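Local coordinates for DNA translocase coupling protein (PDB 6O1W) that probably binds ATP and DNA as the coupling ATPase of plasmid conjugation, a membrane-bound translocase of the FtsK/SpoIIIE family, at residues F16-F21 against Y59-L63; E174-V178 against D345-P351; V185-E189 against K252-I256; E198-R202 against L226-I230; I233-A237 against I276-R280. All blocks are in the same frame, centred on the assembly; numbering follows the deposited sequence.

Contact 1. Residues F16-F21 against Y59-L63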
# COMPACT_ATOMS: atom_id res chain seq x y z
N PHE A 16 -5.42 -34.63 -15.05
CA PHE A 16 -4.19 -35.06 -15.73
C PHE A 16 -4.42 -36.21 -16.72
O PHE A 16 -3.86 -36.21 -17.82
CB PHE A 16 -3.12 -35.40 -14.70
CG PHE A 16 -2.58 -34.22 -13.93
CD1 PHE A 16 -2.16 -33.07 -14.59
CD2 PHE A 16 -2.41 -34.29 -12.56
CE1 PHE A 16 -1.66 -31.98 -13.88
CE2 PHE A 16 -1.86 -33.21 -11.85
CZ PHE A 16 -1.48 -32.07 -12.52
N GLU A 17 -5.26 -37.18 -16.34
CA GLU A 17 -5.62 -38.34 -17.16
C GLU A 17 -6.40 -37.92 -18.43
O GLU A 17 -6.12 -38.45 -19.50
CB GLU A 17 -6.44 -39.32 -16.32
CG GLU A 17 -5.56 -40.21 -15.47
CD GLU A 17 -6.27 -41.11 -14.48
OE1 GLU A 17 -7.52 -41.16 -14.50
OE2 GLU A 17 -5.57 -41.77 -13.68
N GLN A 18 -7.33 -36.94 -18.31
CA GLN A 18 -8.08 -36.39 -19.48
C GLN A 18 -7.07 -35.79 -20.52
O GLN A 18 -7.33 -35.80 -21.72
CB GLN A 18 -9.02 -35.25 -19.02
CG GLN A 18 -10.36 -35.72 -18.49
CD GLN A 18 -11.17 -34.62 -17.85
OE1 GLN A 18 -10.68 -33.55 -17.45
NE2 GLN A 18 -12.44 -34.89 -17.72
N LEU A 19 -5.91 -35.29 -20.04
CA LEU A 19 -4.86 -34.72 -20.90
C LEU A 19 -3.80 -35.73 -21.30
O LEU A 19 -2.93 -35.41 -22.10
CB LEU A 19 -4.18 -33.55 -20.15
CG LEU A 19 -5.07 -32.37 -19.75
CD1 LEU A 19 -4.29 -31.35 -18.93
CD2 LEU A 19 -5.75 -31.76 -20.95
N ASN A 20 -3.85 -36.95 -20.73
CA ASN A 20 -2.78 -37.97 -20.85
C ASN A 20 -1.44 -37.29 -20.51
O ASN A 20 -0.45 -37.39 -21.24
CB ASN A 20 -2.76 -38.70 -22.21
CG ASN A 20 -1.84 -39.92 -22.20
OD1 ASN A 20 -0.91 -40.03 -23.01
ND2 ASN A 20 -2.05 -40.83 -21.26
N PHE A 21 -1.45 -36.49 -19.43
CA PHE A 21 -0.29 -35.74 -18.98
C PHE A 21 0.52 -36.65 -18.06
O PHE A 21 0.43 -36.55 -16.84
CB PHE A 21 -0.75 -34.44 -18.32
CG PHE A 21 0.33 -33.42 -18.09
CD1 PHE A 21 0.90 -32.74 -19.16
CD2 PHE A 21 0.71 -33.06 -16.80
CE1 PHE A 21 1.85 -31.73 -18.94
CE2 PHE A 21 1.69 -32.09 -16.60
CZ PHE A 21 2.23 -31.41 -17.67
N TYR A 59 1.95 -26.45 -21.21
CA TYR A 59 0.61 -26.81 -20.80
C TYR A 59 -0.06 -25.78 -19.94
O TYR A 59 -1.19 -26.04 -19.57
CB TYR A 59 0.63 -28.17 -20.10
CG TYR A 59 0.39 -29.31 -21.06
CD1 TYR A 59 1.43 -29.80 -21.86
CD2 TYR A 59 -0.86 -29.91 -21.17
CE1 TYR A 59 1.23 -30.89 -22.70
CE2 TYR A 59 -1.08 -30.96 -22.07
CZ TYR A 59 -0.03 -31.45 -22.82
OH TYR A 59 -0.24 -32.52 -23.66
N ILE A 60 0.58 -24.62 -19.62
CA ILE A 60 -0.01 -23.59 -18.74
C ILE A 60 -1.45 -23.17 -19.19
O ILE A 60 -2.37 -23.23 -18.36
CB ILE A 60 0.92 -22.36 -18.50
CG1 ILE A 60 1.97 -22.70 -17.42
CG2 ILE A 60 0.13 -21.08 -18.09
CD1 ILE A 60 3.13 -21.62 -17.28
N PRO A 61 -1.68 -22.74 -20.46
CA PRO A 61 -3.04 -22.39 -20.84
C PRO A 61 -4.02 -23.51 -20.50
O PRO A 61 -5.03 -23.20 -19.90
CB PRO A 61 -2.93 -22.15 -22.35
CG PRO A 61 -1.54 -21.67 -22.52
CD PRO A 61 -0.76 -22.56 -21.60
N GLN A 62 -3.69 -24.79 -20.79
CA GLN A 62 -4.62 -25.92 -20.54
C GLN A 62 -4.83 -26.26 -19.05
O GLN A 62 -5.96 -26.54 -18.66
CB GLN A 62 -4.22 -27.17 -21.32
CG GLN A 62 -5.27 -28.29 -21.15
CD GLN A 62 -6.58 -27.93 -21.80
OE1 GLN A 62 -6.64 -27.59 -22.98
NE2 GLN A 62 -7.66 -27.98 -21.04
N LEU A 63 -3.77 -26.22 -18.25
CA LEU A 63 -3.83 -26.48 -16.81
C LEU A 63 -4.65 -25.43 -16.09
O LEU A 63 -5.35 -25.76 -15.13
CB LEU A 63 -2.42 -26.53 -16.20
CG LEU A 63 -1.55 -27.66 -16.74
CD1 LEU A 63 -0.13 -27.52 -16.28
CD2 LEU A 63 -2.14 -29.05 -16.38
O HOH W 1 -2.84 -33.31 -23.77
O HOH W 2 -0.02 -35.48 -23.36
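Phe21 and Tyr59 meet where the C-terminal end of helix 7-18 faces the start of helix 60-67, their CA atoms 9.2 Å apart; at the other end of the contact Phe16 is paired with Leu63. The first helix closes in a Schellman motif: Asn20 takes positive phi (50°), Phe21 N bonds back to Phe16 O, and Asn20 N to Glu17 O. This reversal brings Phe21 round to face Tyr59. With CG anti to its backbone N (chi1 -166°), Phe21 sends the CD1-CE1 edge of its ring over one face of Tyr59, a tilted edge-to-face pair with centroids 4.7 Å apart and planes at 55°; Phe21 CE1 comes within 3.5 Å of Tyr59 CD1. Leu19 fills the middle. Its CD2 lies 3.5 Å from Gln62 CG, while its CD1 reaches toward Leu63 CD2 and the Tyr59 ring. The same Leu63 methyl sits at the edge of the Phe16 ring, 3.9 Å from Phe16 CE1. No direct hydrogen bond joins the segments, but two waters do so at the hydroxyl of Tyr59: one donates to Leu19 O (2.7 Å from the water oxygen), the other to Asn20 O, and both pair with Tyr59 OH. The carbonyls left over by the helix end are thus tied to the phenol. Trp56 of helix 53-58 extends the aromatic group, edge-to-face with Phe21, and Phe47 does the same for Phe16. The contact packs the C-terminal turn of one helix on the start of another in the small N-terminal alpha/beta domain, whose helices lie against a four-stranded antiparallel sheet, away from the ATP site.

Contact 2. Residues E174-V178 against D345-P351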
# COMPACT_ATOMS: atom_id res chain seq x y z
N GLU A 174 -2.01 22.82 -10.15
CA GLU A 174 -3.38 22.52 -9.79
C GLU A 174 -3.48 22.09 -8.32
O GLU A 174 -4.45 22.46 -7.67
CB GLU A 174 -4.02 21.52 -10.76
CG GLU A 174 -4.17 22.06 -12.19
CD GLU A 174 -4.99 23.33 -12.37
OE1 GLU A 174 -6.23 23.27 -12.20
OE2 GLU A 174 -4.40 24.38 -12.70
N TYR A 175 -2.42 21.40 -7.79
CA TYR A 175 -2.31 21.00 -6.37
C TYR A 175 -2.12 22.20 -5.49
O TYR A 175 -2.67 22.24 -4.40
CB TYR A 175 -1.21 19.97 -6.13
CG TYR A 175 -1.71 18.60 -6.49
CD1 TYR A 175 -2.51 17.87 -5.61
CD2 TYR A 175 -1.54 18.09 -7.78
CE1 TYR A 175 -3.09 16.67 -5.98
CE2 TYR A 175 -2.09 16.86 -8.15
CZ TYR A 175 -2.87 16.16 -7.25
OH TYR A 175 -3.40 14.95 -7.60
N GLU A 176 -1.41 23.21 -6.00
CA GLU A 176 -1.17 24.48 -5.31
C GLU A 176 -2.46 25.28 -5.09
O GLU A 176 -2.47 26.14 -4.22
CB GLU A 176 -0.16 25.34 -6.09
CG GLU A 176 1.24 25.28 -5.50
CD GLU A 176 2.20 26.32 -6.02
OE1 GLU A 176 1.89 26.98 -7.04
OE2 GLU A 176 3.28 26.48 -5.40
N LYS A 177 -3.52 25.01 -5.85
CA LYS A 177 -4.80 25.71 -5.65
C LYS A 177 -5.49 25.22 -4.37
O LYS A 177 -6.28 25.97 -3.81
CB LYS A 177 -5.76 25.48 -6.83
CG LYS A 177 -5.19 25.75 -8.22
CD LYS A 177 -5.53 27.13 -8.74
CE LYS A 177 -5.07 27.31 -10.17
NZ LYS A 177 -3.59 27.33 -10.30
N VAL A 178 -5.21 23.96 -3.93
CA VAL A 178 -5.90 23.33 -2.79
C VAL A 178 -5.03 23.17 -1.52
O VAL A 178 -5.55 22.76 -0.48
CB VAL A 178 -6.55 21.99 -3.21
CG1 VAL A 178 -7.51 22.18 -4.39
CG2 VAL A 178 -5.51 20.91 -3.52
N ASP A 345 -4.80 12.19 -12.37
CA ASP A 345 -4.91 13.65 -12.16
C ASP A 345 -5.65 14.37 -13.29
O ASP A 345 -6.50 15.23 -13.02
CB ASP A 345 -3.52 14.28 -11.98
CG ASP A 345 -2.80 13.88 -10.71
OD1 ASP A 345 -3.48 13.40 -9.78
OD2 ASP A 345 -1.57 14.05 -10.65
N ASP A 346 -5.36 13.99 -14.56
CA ASP A 346 -5.96 14.62 -15.73
C ASP A 346 -7.48 14.48 -15.80
O ASP A 346 -8.13 15.35 -16.37
CB ASP A 346 -5.32 14.15 -17.05
CG ASP A 346 -4.00 14.82 -17.39
OD1 ASP A 346 -3.82 16.01 -17.04
OD2 ASP A 346 -3.15 14.16 -18.04
N LYS A 347 -8.06 13.45 -15.18
CA LYS A 347 -9.51 13.34 -15.22
C LYS A 347 -10.20 13.25 -13.85
O LYS A 347 -11.42 13.44 -13.78
CB LYS A 347 -9.98 12.19 -16.13
CG LYS A 347 -9.41 10.83 -15.91
CD LYS A 347 -9.47 10.07 -17.21
CE LYS A 347 -9.15 8.61 -17.03
NZ LYS A 347 -8.94 7.92 -18.33
N HIS A 348 -9.44 13.04 -12.76
CA HIS A 348 -10.07 12.87 -11.46
C HIS A 348 -9.83 14.00 -10.48
O HIS A 348 -10.63 14.16 -9.57
CB HIS A 348 -9.65 11.51 -10.86
CG HIS A 348 -10.06 10.34 -11.69
ND1 HIS A 348 -9.16 9.36 -12.05
CD2 HIS A 348 -11.26 10.06 -12.26
CE1 HIS A 348 -9.84 8.49 -12.79
NE2 HIS A 348 -11.11 8.88 -12.96
N PHE A 349 -8.75 14.78 -10.65
CA PHE A 349 -8.41 15.86 -9.73
C PHE A 349 -9.00 17.16 -10.25
O PHE A 349 -8.50 17.71 -11.22
CB PHE A 349 -6.87 15.94 -9.53
CG PHE A 349 -6.48 17.00 -8.53
CD1 PHE A 349 -6.66 16.80 -7.17
CD2 PHE A 349 -5.96 18.22 -8.96
CE1 PHE A 349 -6.34 17.80 -6.25
CE2 PHE A 349 -5.66 19.23 -8.04
CZ PHE A 349 -5.86 19.02 -6.70
N ILE A 350 -10.11 17.60 -9.64
CA ILE A 350 -10.87 18.78 -10.06
C ILE A 350 -10.81 19.84 -8.96
O ILE A 350 -11.59 19.79 -8.01
CB ILE A 350 -12.32 18.40 -10.51
CG1 ILE A 350 -12.29 17.24 -11.54
CG2 ILE A 350 -13.08 19.62 -11.09
CD1 ILE A 350 -13.55 16.37 -11.60
N PRO A 351 -9.81 20.76 -9.04
CA PRO A 351 -9.60 21.72 -7.94
C PRO A 351 -10.80 22.60 -7.57
O PRO A 351 -10.97 22.93 -6.39
CB PRO A 351 -8.42 22.57 -8.43
CG PRO A 351 -7.75 21.76 -9.44
CD PRO A 351 -8.77 20.89 -10.08
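Tyr175 lies flat against Phe349 in an offset face-to-face stack, centroids 4.0 Å apart and planes at 17°, with Tyr175 CE1 3.5 Å from Phe349 CE1. At the far end of the phenol, Tyr175 OH donates to Asp345 OD1 (2.7 Å), which it meets from above the carboxylate plane, 56° out of it; the carboxylate itself stands at the edge of the ring. Stack and hydrogen bond together fix both the tilt and the reach of Tyr175. The rim of Phe349 is occupied as well: Glu174 O and Val178 CG2 lie near its plane, the methyl 3.7 Å from Phe349 CZ. Phe349 is the first residue to leave helix 345-348, and its CG, anti to the backbone N (chi1 -177°), carries the ring toward the 174-178 turn. In this way the C-terminal tail of the chain is packed onto the loop between strands 159-163 and 179-182 of the P-loop ATPase domain. Pro351 continues the seam, its CG 3.5 Å from Glu174 OE1 and its CB near Val178 CG1. Farther out, Phe171 meets Tyr175 edge-to-face and Phe343 touches both stacked rings. Arg147, on the helix that follows the Walker A loop, contacts Tyr175 and Asp345; the Asp345 side chain is about 7 Å from that of Val144, which contacts ATP in another structure of this protein.

Contact 3. Residues V185-E189 against K252-I256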
# COMPACT_ATOMS: atom_id res chain seq x y z
N VAL A 185 14.27 21.57 1.30
CA VAL A 185 14.56 21.21 2.68
C VAL A 185 14.33 22.37 3.69
O VAL A 185 13.86 22.10 4.80
CB VAL A 185 15.97 20.55 2.81
CG1 VAL A 185 17.11 21.56 2.61
CG2 VAL A 185 16.10 19.79 4.12
N ASP A 186 14.59 23.64 3.28
CA ASP A 186 14.35 24.79 4.16
C ASP A 186 12.86 24.94 4.45
O ASP A 186 12.46 25.05 5.62
CB ASP A 186 14.91 26.10 3.54
CG ASP A 186 16.41 26.15 3.29
OD1 ASP A 186 17.15 25.44 3.98
OD2 ASP A 186 16.84 26.94 2.42
N ALA A 187 12.02 24.91 3.40
CA ALA A 187 10.56 24.98 3.55
C ALA A 187 10.04 23.76 4.34
O ALA A 187 9.12 23.93 5.14
CB ALA A 187 9.90 25.05 2.20
N ALA A 188 10.66 22.57 4.19
CA ALA A 188 10.26 21.35 4.94
C ALA A 188 10.58 21.48 6.42
O ALA A 188 9.78 21.01 7.22
CB ALA A 188 10.93 20.10 4.37
N GLU A 189 11.74 22.10 6.81
CA GLU A 189 12.05 22.30 8.24
C GLU A 189 10.98 23.23 8.85
O GLU A 189 10.45 22.91 9.90
CB GLU A 189 13.48 22.84 8.48
CG GLU A 189 13.63 23.53 9.84
CD GLU A 189 15.00 23.80 10.43
OE1 GLU A 189 15.98 23.98 9.68
OE2 GLU A 189 15.08 23.86 11.68
N LYS A 252 19.98 19.49 9.57
CA LYS A 252 18.65 19.94 9.17
C LYS A 252 17.73 18.70 8.98
O LYS A 252 16.62 18.68 9.53
CB LYS A 252 18.76 20.75 7.89
CG LYS A 252 17.50 21.45 7.48
CD LYS A 252 17.88 22.63 6.62
CE LYS A 252 16.74 23.59 6.59
NZ LYS A 252 17.22 24.99 6.70
N LEU A 253 18.20 17.67 8.25
CA LEU A 253 17.45 16.41 8.03
C LEU A 253 17.21 15.64 9.34
O LEU A 253 16.16 15.06 9.52
CB LEU A 253 18.12 15.50 6.98
CG LEU A 253 18.11 16.00 5.51
CD1 LEU A 253 18.76 14.99 4.59
CD2 LEU A 253 16.70 16.30 5.03
N VAL A 254 18.21 15.66 10.25
CA VAL A 254 18.13 15.05 11.59
C VAL A 254 17.01 15.76 12.36
O VAL A 254 16.19 15.09 12.96
CB VAL A 254 19.50 15.08 12.34
CG1 VAL A 254 19.34 14.71 13.83
CG2 VAL A 254 20.51 14.15 11.67
N ARG A 255 16.96 17.10 12.31
CA ARG A 255 15.95 17.91 12.98
C ARG A 255 14.57 17.58 12.43
O ARG A 255 13.67 17.30 13.21
CB ARG A 255 16.29 19.40 12.80
CG ARG A 255 16.03 20.28 14.02
CD ARG A 255 17.06 21.40 14.14
NE ARG A 255 17.13 22.23 12.93
CZ ARG A 255 18.27 22.60 12.33
NH1 ARG A 255 19.44 22.24 12.84
NH2 ARG A 255 18.23 23.33 11.23
N ILE A 256 14.42 17.50 11.08
CA ILE A 256 13.18 17.11 10.40
C ILE A 256 12.73 15.69 10.79
O ILE A 256 11.52 15.47 10.97
CB ILE A 256 13.31 17.26 8.86
CG1 ILE A 256 13.43 18.75 8.48
CG2 ILE A 256 12.11 16.58 8.13
CD1 ILE A 256 13.98 19.02 7.03
O HOH W 3 14.76 26.30 7.10
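A salt-bridge network of Asp186, Glu189, Lys252 and Arg255 spans two helices of the FtsK/SpoIIIE-family ATPase domain, the first turn of helix 185-209 and the first half of helix 247-266. The axes of the two short segments run at 34° to each other, 10.1 Å apart at closest approach. Arg255 takes Glu189 side-on: NH2 bonds to OE1 at 2.8 Å, on the syn side of the carboxylate, and NE bonds to OE2 at 2.9 Å, from above the carboxylate plane. Both oxygens lie near the guanidinium plane, yet the two flat groups are twisted by 37°, short of a coplanar pair. Lys252 passes between the two acids. Starting with CG anti to the backbone N (chi1 -170°), its chain runs to the first turn of helix 185-209 and puts NZ 2.8 Å from Asp186 OD1, with Glu189 OE1 at a longer 3.4 Å. A water accepts from Lys252 NZ and donates to Asp186 O. Below this polar layer, Val185 CG2 touches Leu253 CD2 and Ile256 CD1, each at 3.7 Å, and Ala188 lies beside the same Ile256 methyl; Phe165 covers Val185 and Ala188 from a neighbouring loop. Glu189 OE1 is thus shared by two cationic side chains, and the two acids flank the ammonium group, so the charges largely offset one another and would probably favour the ionised form of each acid.

Contact 4. Residues E198-R202 against L226-I230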
# COMPACT_ATOMS: atom_id res chain seq x y z
N GLU A 198 1.66 22.52 16.01
CA GLU A 198 0.20 22.43 15.85
C GLU A 198 -0.32 21.16 16.56
O GLU A 198 -1.37 21.20 17.19
CB GLU A 198 -0.22 22.47 14.36
CG GLU A 198 -1.73 22.29 14.13
CD GLU A 198 -2.65 23.41 14.61
OE1 GLU A 198 -2.17 24.56 14.72
OE2 GLU A 198 -3.85 23.14 14.85
N ASN A 199 0.44 20.07 16.47
CA ASN A 199 0.11 18.83 17.15
C ASN A 199 0.13 19.06 18.68
O ASN A 199 -0.81 18.65 19.37
CB ASN A 199 1.10 17.71 16.78
CG ASN A 199 0.62 16.39 17.34
OD1 ASN A 199 -0.38 15.86 16.91
ND2 ASN A 199 1.27 15.86 18.32
N ALA A 200 1.17 19.73 19.20
CA ALA A 200 1.32 20.03 20.64
C ALA A 200 0.15 20.89 21.14
O ALA A 200 -0.40 20.57 22.18
CB ALA A 200 2.68 20.70 20.94
N LYS A 201 -0.29 21.89 20.36
CA LYS A 201 -1.45 22.75 20.69
C LYS A 201 -2.77 21.95 20.74
O LYS A 201 -3.59 22.17 21.63
CB LYS A 201 -1.56 23.93 19.72
CG LYS A 201 -0.40 24.93 19.86
CD LYS A 201 -0.28 25.91 18.69
CE LYS A 201 -1.02 27.20 18.93
NZ LYS A 201 -1.06 28.06 17.72
N ARG A 202 -2.93 20.97 19.84
CA ARG A 202 -4.10 20.10 19.76
C ARG A 202 -4.15 19.13 20.92
O ARG A 202 -5.21 18.98 21.52
CB ARG A 202 -4.15 19.36 18.42
CG ARG A 202 -4.49 20.30 17.27
CD ARG A 202 -4.69 19.56 15.95
NE ARG A 202 -5.02 20.52 14.90
CZ ARG A 202 -5.65 20.25 13.77
NH1 ARG A 202 -6.01 19.00 13.49
NH2 ARG A 202 -5.89 21.21 12.90
N LEU A 226 -11.33 22.65 14.57
CA LEU A 226 -10.00 22.19 14.15
C LEU A 226 -10.26 21.28 12.96
O LEU A 226 -11.18 20.47 12.98
CB LEU A 226 -9.29 21.40 15.27
CG LEU A 226 -9.01 22.13 16.57
CD1 LEU A 226 -8.52 21.14 17.64
CD2 LEU A 226 -7.98 23.21 16.37
N LYS A 227 -9.49 21.44 11.92
CA LYS A 227 -9.66 20.64 10.71
C LYS A 227 -8.60 19.56 10.64
O LYS A 227 -7.46 19.78 11.08
CB LYS A 227 -9.55 21.54 9.48
CG LYS A 227 -10.63 22.62 9.37
CD LYS A 227 -10.61 23.26 7.98
CE LYS A 227 -11.61 24.38 7.81
NZ LYS A 227 -12.99 23.86 7.62
N ARG A 228 -8.95 18.42 10.01
CA ARG A 228 -7.98 17.36 9.71
C ARG A 228 -6.87 17.95 8.82
O ARG A 228 -7.17 18.69 7.89
CB ARG A 228 -8.66 16.18 8.97
CG ARG A 228 -7.67 15.04 8.65
CD ARG A 228 -8.33 13.75 8.17
NE ARG A 228 -9.40 13.34 9.08
CZ ARG A 228 -9.23 12.72 10.24
NH1 ARG A 228 -8.01 12.37 10.64
NH2 ARG A 228 -10.26 12.48 11.02
N ILE A 229 -5.61 17.65 9.13
CA ILE A 229 -4.47 18.04 8.32
C ILE A 229 -3.88 16.77 7.66
O ILE A 229 -3.53 15.82 8.36
CB ILE A 229 -3.38 18.79 9.14
CG1 ILE A 229 -3.91 20.15 9.66
CG2 ILE A 229 -2.12 18.98 8.29
CD1 ILE A 229 -3.08 20.79 10.82
N ILE A 230 -3.75 16.76 6.31
CA ILE A 230 -3.12 15.64 5.60
C ILE A 230 -1.77 16.09 5.05
O ILE A 230 -1.66 17.16 4.44
CB ILE A 230 -4.03 14.94 4.55
CG1 ILE A 230 -3.28 13.71 3.91
CG2 ILE A 230 -4.63 15.93 3.52
CD1 ILE A 230 -3.88 13.08 2.68
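Arg202 grips Lys227 O end-on, with NH2 at 2.8 Å and NH1 at 2.9 Å, both bonds ending on the one carbonyl oxygen. They differ in approach: NH2 comes in the carbonyl plane, whereas NH1 stands 44° above it. On the helix side Arg202 NE bonds to Glu198 OE2 (2.9 Å), using the anti lone pair of the acid one turn earlier. Glu198 bends at chi2 (68°) to bring its carboxylate to the edge of the guanidinium, and this salt bridge helps fix the rotation of the group. NH1 has a further acceptor in Thr270 O, so the buried charge is met by acceptors around its edge. Aliphatic groups cover both faces: Leu226 CB lies over the centre of one, 4.1 Å from Arg202 CZ, and Ile229 CD1 over the opposite one, 3.5 Å from Arg202 NH2. The same Ile229 methyl touches Glu198 CG at 3.9 Å. Ile214 of helix 214-220 packs on both Arg202 and Leu226. Here helix 185-209 is fastened to the chain entering strand 229-233, an inner strand of the mixed sheet, by an arginine held between two apolar side chains: helix-on-sheet packing of a P-loop NTPase alpha/beta core.

Contact 5. Residues I233-A237 against I276-R280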
# COMPACT_ATOMS: atom_id res chain seq x y z
N ILE A 233 3.89 12.93 1.69
CA ILE A 233 5.33 12.95 1.45
C ILE A 233 5.50 12.02 0.26
O ILE A 233 5.32 10.80 0.38
CB ILE A 233 6.10 12.49 2.73
CG1 ILE A 233 5.86 13.49 3.91
CG2 ILE A 233 7.58 12.25 2.44
CD1 ILE A 233 6.23 12.97 5.29
N ASP A 234 5.79 12.60 -0.90
CA ASP A 234 5.97 11.84 -2.15
C ASP A 234 7.09 10.82 -2.05
O ASP A 234 6.93 9.71 -2.54
CB ASP A 234 6.22 12.78 -3.34
CG ASP A 234 6.26 12.04 -4.67
OD1 ASP A 234 5.16 11.64 -5.16
OD2 ASP A 234 7.37 11.83 -5.21
N GLU A 235 8.21 11.18 -1.39
CA GLU A 235 9.31 10.24 -1.28
C GLU A 235 10.00 10.41 0.04
O GLU A 235 10.63 11.45 0.28
CB GLU A 235 10.27 10.38 -2.50
CG GLU A 235 11.51 9.48 -2.46
CD GLU A 235 11.22 8.02 -2.13
OE1 GLU A 235 10.57 7.34 -2.96
OE2 GLU A 235 11.60 7.58 -1.02
N LEU A 236 9.87 9.38 0.91
CA LEU A 236 10.48 9.39 2.25
C LEU A 236 12.01 9.49 2.21
O LEU A 236 12.58 10.13 3.10
CB LEU A 236 10.04 8.16 3.08
CG LEU A 236 10.35 8.14 4.60
CD1 LEU A 236 9.80 9.34 5.34
CD2 LEU A 236 9.84 6.88 5.23
N ALA A 237 12.67 8.92 1.17
CA ALA A 237 14.14 8.98 1.03
C ALA A 237 14.67 10.42 0.98
O ALA A 237 15.76 10.67 1.48
CB ALA A 237 14.60 8.20 -0.19
N ILE A 276 2.84 8.60 3.34
CA ILE A 276 4.22 8.50 2.89
C ILE A 276 4.43 7.53 1.72
O ILE A 276 4.04 6.37 1.81
CB ILE A 276 5.14 8.10 4.07
CG1 ILE A 276 4.86 8.93 5.34
CG2 ILE A 276 6.63 8.19 3.67
CD1 ILE A 276 5.37 8.28 6.62
N GLY A 277 5.13 8.00 0.69
CA GLY A 277 5.54 7.18 -0.43
C GLY A 277 7.00 6.79 -0.30
O GLY A 277 7.83 7.59 0.17
N VAL A 278 7.32 5.55 -0.68
CA VAL A 278 8.69 5.01 -0.69
C VAL A 278 8.91 4.20 -1.97
O VAL A 278 8.20 3.23 -2.24
CB VAL A 278 9.10 4.21 0.59
CG1 VAL A 278 9.46 5.12 1.74
CG2 VAL A 278 8.01 3.25 1.02
N GLN A 279 9.90 4.59 -2.76
CA GLN A 279 10.19 3.86 -3.99
C GLN A 279 11.12 2.63 -3.78
O GLN A 279 10.94 1.58 -4.43
CB GLN A 279 10.79 4.80 -5.03
CG GLN A 279 10.81 4.19 -6.42
CD GLN A 279 11.74 4.97 -7.28
OE1 GLN A 279 12.89 4.58 -7.50
NE2 GLN A 279 11.25 6.10 -7.78
N ARG A 280 12.12 2.80 -2.92
CA ARG A 280 13.15 1.80 -2.68
C ARG A 280 13.25 1.55 -1.18
O ARG A 280 13.88 2.35 -0.47
CB ARG A 280 14.49 2.34 -3.26
CG ARG A 280 15.50 1.26 -3.64
CD ARG A 280 16.90 1.83 -3.91
NE ARG A 280 17.36 2.70 -2.83
CZ ARG A 280 17.94 2.28 -1.71
NH1 ARG A 280 18.20 0.99 -1.54
NH2 ARG A 280 18.31 3.14 -0.78
O HOH W 4 12.94 5.30 -1.67
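Ile233 and Ile276 form a parallel beta bridge, their CA atoms 4.8 Å apart, and the backbone beyond it is closely paired. Gly277 N donates to Ile233 O at 2.8 Å, nearly along the C=O axis (175°). Gly277 O in turn accepts from Leu236 N at 2.8 Å, so both polar backbone atoms of this glycine are satisfied across the contact. Glu235 then bridges past the end of the strand. Its OE1 accepts from Gln279 N (2.8 Å) on the syn lone pair, while OE2 uses its anti lone pair for Ala237 N (2.8 Å), a capping bond at the start of helix 237-240. A water adds a third donor, donating a hydrogen bond to Glu235 OE2 and accepting one from Arg280 N. The bend at chi2 (48°) turns the carboxylate back toward the 276-280 segment. Strands 229-233 and 272-278 are neighbours in the parallel part of the P-loop NTPase sheet, and Ile233-Asp234-Glu235 at the end of the first fits a Walker B motif. Asp234 lies next to Ser143 of the predicted ATP site, to which it makes a weak hydrogen bond through OD1, and has long ion pairs to Arg147 and Lys166. On the face bearing Ile233 and Ile276, Leu236 CB packs tightly between Val278 CG1 (3.4 Å) and Ile276 CG2 (3.5 Å), and Leu133 of strand 132-135 touches both Ile276 and Val278.

In the fold
Contact 1 stands alone in the N-terminal domain, its centre 45 to 61 Å from the other four and opposite contacts 3 and 4 across the chain's centre. It closes before the rest begin. The segments of contact 2 have 166 residues between them, and contacts 3, 4 and 5 fall among these. Contacts 3 and 4 share helix 185-209, with centres about 20 Å apart; contacts 4 and 5 reach adjoining strands 229-233 and 272-278 of one mixed sheet. Contacts 3 and 5 alternate along the chain, helix 247-266 leading into strand 272-278. Contact 5 lies beside the ATP site and contact 2 near it, while contact 3 joins two outlying helices to each other and contact 4 ties one of them to the sheet.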